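PDB 4LHE: thermostable monoacylglycerol lipase, which probably hydrolyses monoacylglycerols to free fatty acid and glycerol, as a heat-stable bacterial esterase of the alpha/beta hydrolase fold. Local coordinates for residues H34-L39 with F92-S97; G115-N120 with L242-K247. All coordinates share one frame; numbering follows the deposited sequence.

Contact 1 of 2, residues H34-L39 with F92-S97. With SO4 (sulfate ion), chain D.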
# COMPACT_ATOMS: atom_id res chain seq x y z
N HIS A 34 8.69 -6.21 -3.11
CA HIS A 34 8.57 -7.66 -2.90
C HIS A 34 7.18 -8.08 -2.41
O HIS A 34 6.60 -9.06 -2.90
CB HIS A 34 9.68 -8.16 -1.96
CG HIS A 34 9.64 -9.63 -1.68
ND1 HIS A 34 9.96 -10.58 -2.63
CD2 HIS A 34 9.33 -10.31 -0.56
CE1 HIS A 34 9.86 -11.78 -2.09
NE2 HIS A 34 9.47 -11.65 -0.84
N SER A 35 6.63 -7.35 -1.44
CA SER A 35 5.32 -7.68 -0.88
C SER A 35 4.18 -7.62 -1.92
O SER A 35 3.14 -8.29 -1.77
CB SER A 35 5.01 -6.75 0.29
OG SER A 35 4.75 -5.43 -0.18
N MET A 36 4.37 -6.83 -2.98
CA MET A 36 3.31 -6.69 -3.99
C MET A 36 3.57 -7.45 -5.29
O MET A 36 2.67 -7.56 -6.11
CB MET A 36 3.06 -5.21 -4.33
CG MET A 36 2.67 -4.33 -3.15
SD MET A 36 1.13 -4.83 -2.35
CE MET A 36 -0.10 -4.15 -3.47
N ARG A 37 4.76 -7.99 -5.48
CA ARG A 37 5.11 -8.66 -6.74
C ARG A 37 4.24 -9.86 -7.15
O ARG A 37 4.00 -10.06 -8.35
CB ARG A 37 6.61 -9.06 -6.74
CG ARG A 37 7.08 -9.65 -8.08
CD ARG A 37 8.57 -9.98 -8.08
NE ARG A 37 9.33 -8.95 -7.38
CZ ARG A 37 9.87 -7.88 -7.94
NH1 ARG A 37 9.78 -7.70 -9.25
NH2 ARG A 37 10.52 -6.99 -7.18
N PRO A 38 3.78 -10.68 -6.19
CA PRO A 38 2.98 -11.80 -6.71
C PRO A 38 1.65 -11.33 -7.30
O PRO A 38 1.17 -11.92 -8.26
CB PRO A 38 2.73 -12.67 -5.48
CG PRO A 38 3.93 -12.43 -4.63
CD PRO A 38 4.26 -10.95 -4.83
N LEU A 39 1.07 -10.28 -6.72
CA LEU A 39 -0.11 -9.67 -7.31
C LEU A 39 0.21 -9.09 -8.68
O LEU A 39 -0.50 -9.37 -9.66
CB LEU A 39 -0.67 -8.56 -6.39
CG LEU A 39 -1.58 -8.97 -5.24
CD1 LEU A 39 -0.90 -9.92 -4.30
CD2 LEU A 39 -2.06 -7.73 -4.46
N PHE A 92 -6.73 1.19 -12.23
CA PHE A 92 -7.08 0.77 -10.88
C PHE A 92 -5.87 0.89 -9.98
O PHE A 92 -4.73 0.74 -10.45
CB PHE A 92 -7.50 -0.69 -10.89
CG PHE A 92 -8.74 -0.94 -11.66
CD1 PHE A 92 -9.97 -0.53 -11.17
CD2 PHE A 92 -8.68 -1.63 -12.87
CE1 PHE A 92 -11.14 -0.78 -11.89
CE2 PHE A 92 -9.83 -1.88 -13.59
CZ PHE A 92 -11.06 -1.45 -13.10
N VAL A 93 -6.10 1.13 -8.69
CA VAL A 93 -5.00 1.24 -7.74
C VAL A 93 -5.24 0.25 -6.59
O VAL A 93 -6.37 0.07 -6.14
CB VAL A 93 -4.84 2.69 -7.23
CG1 VAL A 93 -3.56 2.85 -6.39
CG2 VAL A 93 -4.82 3.68 -8.44
N THR A 94 -4.17 -0.43 -6.17
CA THR A 94 -4.23 -1.34 -5.02
C THR A 94 -2.94 -1.18 -4.20
O THR A 94 -1.88 -0.80 -4.72
CB THR A 94 -4.43 -2.81 -5.44
OG1 THR A 94 -4.57 -3.63 -4.27
CG2 THR A 94 -3.23 -3.33 -6.27
N GLY A 95 -3.02 -1.42 -2.91
CA GLY A 95 -1.82 -1.29 -2.11
C GLY A 95 -1.98 -1.87 -0.74
O GLY A 95 -3.10 -1.98 -0.24
N LEU A 96 -0.86 -2.23 -0.13
CA LEU A 96 -0.85 -2.84 1.19
C LEU A 96 -0.53 -1.83 2.30
O LEU A 96 0.46 -1.10 2.21
CB LEU A 96 0.19 -3.96 1.22
CG LEU A 96 0.44 -4.62 2.57
CD1 LEU A 96 -0.81 -5.38 3.03
CD2 LEU A 96 1.64 -5.55 2.46
N SER A 97 -1.35 -1.81 3.34
CA SER A 97 -1.07 -0.98 4.51
C SER A 97 -0.79 0.43 3.98
O SER A 97 -1.54 0.89 3.11
CB SER A 97 0.08 -1.57 5.32
OG SER A 97 0.16 -0.92 6.59
S SO4 D . 3.41 -1.66 6.36
O1 SO4 D . 4.83 -1.42 6.57
O2 SO4 D . 3.22 -2.76 5.39
O3 SO4 D . 2.80 -2.05 7.63
O4 SO4 D . 2.81 -0.40 5.91
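Met36 reaches from the turn that leads into helix 37-45 down onto the end of strand 90-96, and its thioether lies obliquely across the side chain of Leu96. The methionine chain leaves with CG anti to the carbonyl carbon (chi1 -58°) and then folds twice, at chi2 and chi3, which brings its last two atoms over the strand backbone. Met36 SD sits 3.8 Å from Leu96 CB. One bond further on, the methyl Met36 CE rests 3.6 Å from Gly95 CA, where the glycine presents only its backbone. Met36 CE also lies 4.0 Å from Thr94 O and 4.3 Å from Thr94 CG2, so the tip of Met36 touches three consecutive residues of the strand.

Leu96 turns its side chain back toward the turn, CG anti to the backbone N, and offers CD2 to Ser35. Leu96 CD2 is 4.1 Å from Ser35 OG, a van der Waals approach to a hydroxyl that makes a weak hydrogen bond to Thr32 O. Thr94 also faces the turn, but its hydroxyl is engaged by Val117 O of the adjacent strand and its methyl is left for apolar packing. No hydrogen bond joins the two segments, and the touching residues are all buried.

Just past Leu96 the chain turns sharply at Ser97, whose backbone angles (phi 51°, psi -134°) are strained. Ser97 OG donates a hydrogen bond of 2.8 Å to O4 of a sulfate ion, probably from the crystallisation liquor, which is also bound by Phe29 N, Thr30 N and His226 NE2. The Gly95-Ser97-Gly99 pattern, running from the end of strand 90-96 into helix 98-109 with Ser97 at the turn between them, is consistent with the nucleophile elbow of alpha/beta hydrolases, with Ser97 as the probable nucleophile.

Contact 2 of 2, residues G115-N120 with L242-K247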
# COMPACT_ATOMS: atom_id res chain seq x y z
N GLY A 115 -11.23 2.62 -9.99
CA GLY A 115 -11.47 1.79 -8.82
C GLY A 115 -10.26 1.59 -7.93
O GLY A 115 -9.12 1.73 -8.39
N ILE A 116 -10.49 1.27 -6.66
CA ILE A 116 -9.39 1.04 -5.73
C ILE A 116 -9.52 -0.23 -4.92
O ILE A 116 -10.63 -0.65 -4.57
CB ILE A 116 -9.17 2.23 -4.76
CG1 ILE A 116 -10.46 2.56 -3.99
CG2 ILE A 116 -8.62 3.44 -5.52
CD1 ILE A 116 -10.28 3.73 -3.04
N VAL A 117 -8.38 -0.85 -4.63
CA VAL A 117 -8.35 -2.06 -3.80
C VAL A 117 -7.34 -1.93 -2.65
O VAL A 117 -6.21 -2.46 -2.70
CB VAL A 117 -8.09 -3.34 -4.66
CG1 VAL A 117 -8.26 -4.59 -3.80
CG2 VAL A 117 -9.07 -3.41 -5.82
N PRO A 118 -7.72 -1.19 -1.59
CA PRO A 118 -6.82 -1.07 -0.44
C PRO A 118 -6.82 -2.36 0.39
O PRO A 118 -7.87 -2.98 0.55
CB PRO A 118 -7.44 0.08 0.37
CG PRO A 118 -8.90 0.10 -0.05
CD PRO A 118 -8.93 -0.35 -1.47
N ILE A 119 -5.66 -2.78 0.88
CA ILE A 119 -5.56 -4.02 1.65
C ILE A 119 -4.94 -3.68 2.99
O ILE A 119 -3.80 -3.22 3.03
CB ILE A 119 -4.63 -5.03 0.95
CG1 ILE A 119 -5.07 -5.27 -0.50
CG2 ILE A 119 -4.53 -6.32 1.74
CD1 ILE A 119 -4.14 -6.20 -1.28
N ASN A 120 -5.66 -3.92 4.09
CA ASN A 120 -5.18 -3.52 5.42
C ASN A 120 -4.66 -2.08 5.48
O ASN A 120 -3.68 -1.78 6.17
CB ASN A 120 -4.12 -4.50 5.93
CG ASN A 120 -4.71 -5.84 6.34
OD1 ASN A 120 -5.88 -5.93 6.71
ND2 ASN A 120 -3.90 -6.88 6.27
N LEU A 242 -9.08 -9.53 -9.51
CA LEU A 242 -9.26 -9.75 -10.95
C LEU A 242 -10.73 -9.67 -11.34
O LEU A 242 -11.08 -9.10 -12.37
CB LEU A 242 -8.69 -11.13 -11.33
CG LEU A 242 -7.16 -11.08 -11.45
CD1 LEU A 242 -6.52 -12.40 -11.77
CD2 LEU A 242 -6.79 -10.07 -12.52
N GLU A 243 -11.58 -10.26 -10.50
CA GLU A 243 -13.03 -10.20 -10.67
C GLU A 243 -13.49 -8.74 -10.54
O GLU A 243 -14.28 -8.25 -11.36
CB GLU A 243 -13.69 -11.11 -9.62
CG GLU A 243 -15.20 -11.01 -9.50
CD GLU A 243 -15.75 -11.66 -8.23
OE1 GLU A 243 -16.86 -11.27 -7.82
OE2 GLU A 243 -15.09 -12.57 -7.66
N PHE A 244 -12.96 -8.03 -9.54
CA PHE A 244 -13.24 -6.60 -9.35
C PHE A 244 -12.83 -5.79 -10.59
O PHE A 244 -13.62 -4.99 -11.11
CB PHE A 244 -12.56 -6.07 -8.08
CG PHE A 244 -12.76 -4.57 -7.83
CD1 PHE A 244 -11.75 -3.66 -8.14
CD2 PHE A 244 -13.93 -4.09 -7.26
CE1 PHE A 244 -11.91 -2.31 -7.90
CE2 PHE A 244 -14.10 -2.73 -7.03
CZ PHE A 244 -13.08 -1.84 -7.34
N PHE A 245 -11.61 -6.01 -11.07
CA PHE A 245 -11.12 -5.29 -12.25
C PHE A 245 -12.01 -5.51 -13.50
O PHE A 245 -12.46 -4.55 -14.14
CB PHE A 245 -9.67 -5.69 -12.58
CG PHE A 245 -8.68 -5.47 -11.46
CD1 PHE A 245 -8.86 -4.47 -10.50
CD2 PHE A 245 -7.54 -6.27 -11.38
CE1 PHE A 245 -7.92 -4.29 -9.49
CE2 PHE A 245 -6.61 -6.10 -10.37
CZ PHE A 245 -6.79 -5.10 -9.43
N ALA A 246 -12.23 -6.77 -13.85
CA ALA A 246 -13.11 -7.14 -14.97
C ALA A 246 -14.48 -6.46 -14.90
O ALA A 246 -14.95 -5.88 -15.88
CB ALA A 246 -13.28 -8.66 -15.03
N LYS A 247 -15.14 -6.53 -13.74
CA LYS A 247 -16.47 -5.95 -13.61
C LYS A 247 -16.55 -4.43 -13.65
O LYS A 247 -17.65 -3.88 -13.80
CB LYS A 247 -17.19 -6.46 -12.36
CG LYS A 247 -17.44 -7.94 -12.38
CD LYS A 247 -18.45 -8.37 -11.34
CE LYS A 247 -17.80 -8.60 -9.99
NZ LYS A 247 -18.64 -9.51 -9.14
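With CG anti to the backbone N (chi1 178°), Phe244 extends from the last turns of helix 234-247 toward strand 115-119, while Phe245, whose CG is anti to the carbonyl carbon (chi1 -57°), swings its ring end in from the flank. The two rings meet a single methyl, Val117 CG2: it lies 3.6 Å from Phe244 CD1 and 3.9 Å from Phe245 CE1. The side chains of Val117 and Phe244 slide past each other in opposite directions, and the far end of the Phe244 ring reaches the backbone obliquely, with Phe244 CZ 3.9 Å from Ile116 O.

At the edge of that ring, near its plane, is Gly115 CA, 4.2 Å from Phe244 CE1; here the glycine meets the phenyl with bare backbone. Leu189 and Pro187 also touch Phe244, and Phe92 and Tyr43 meet the ring of Phe245.

The axes of the two short segments run almost antiparallel, at 170° and 9.8 Å apart. A C-terminal helix laid antiparallel to a central parallel strand in this way forms part of one helical layer of the alpha/beta/alpha sandwich of the alpha/beta hydrolase fold.

The centres of the two contacts lie about 11 Å apart on one sheet, in which strands 90-96 and 115-119 are parallel neighbours. Along the chain they follow in series, contact 1 closing before contact 2 opens. Val93 O and Val117 N, 2.7 Å apart, probably form one of the hydrogen bonds that join the strands, and Phe92 CZ packs 3.6 Å from Phe245 O. Helices 37-45 and 234-247 also meet, through Leu39 on Ile237 and Ile238. Contact 1 packs the turn before helix 37-45 on the C-terminal end of its strand, beside the probable active site, whereas contact 2 packs the C-terminal helix 234-247 on the beginning of the neighbouring central strand.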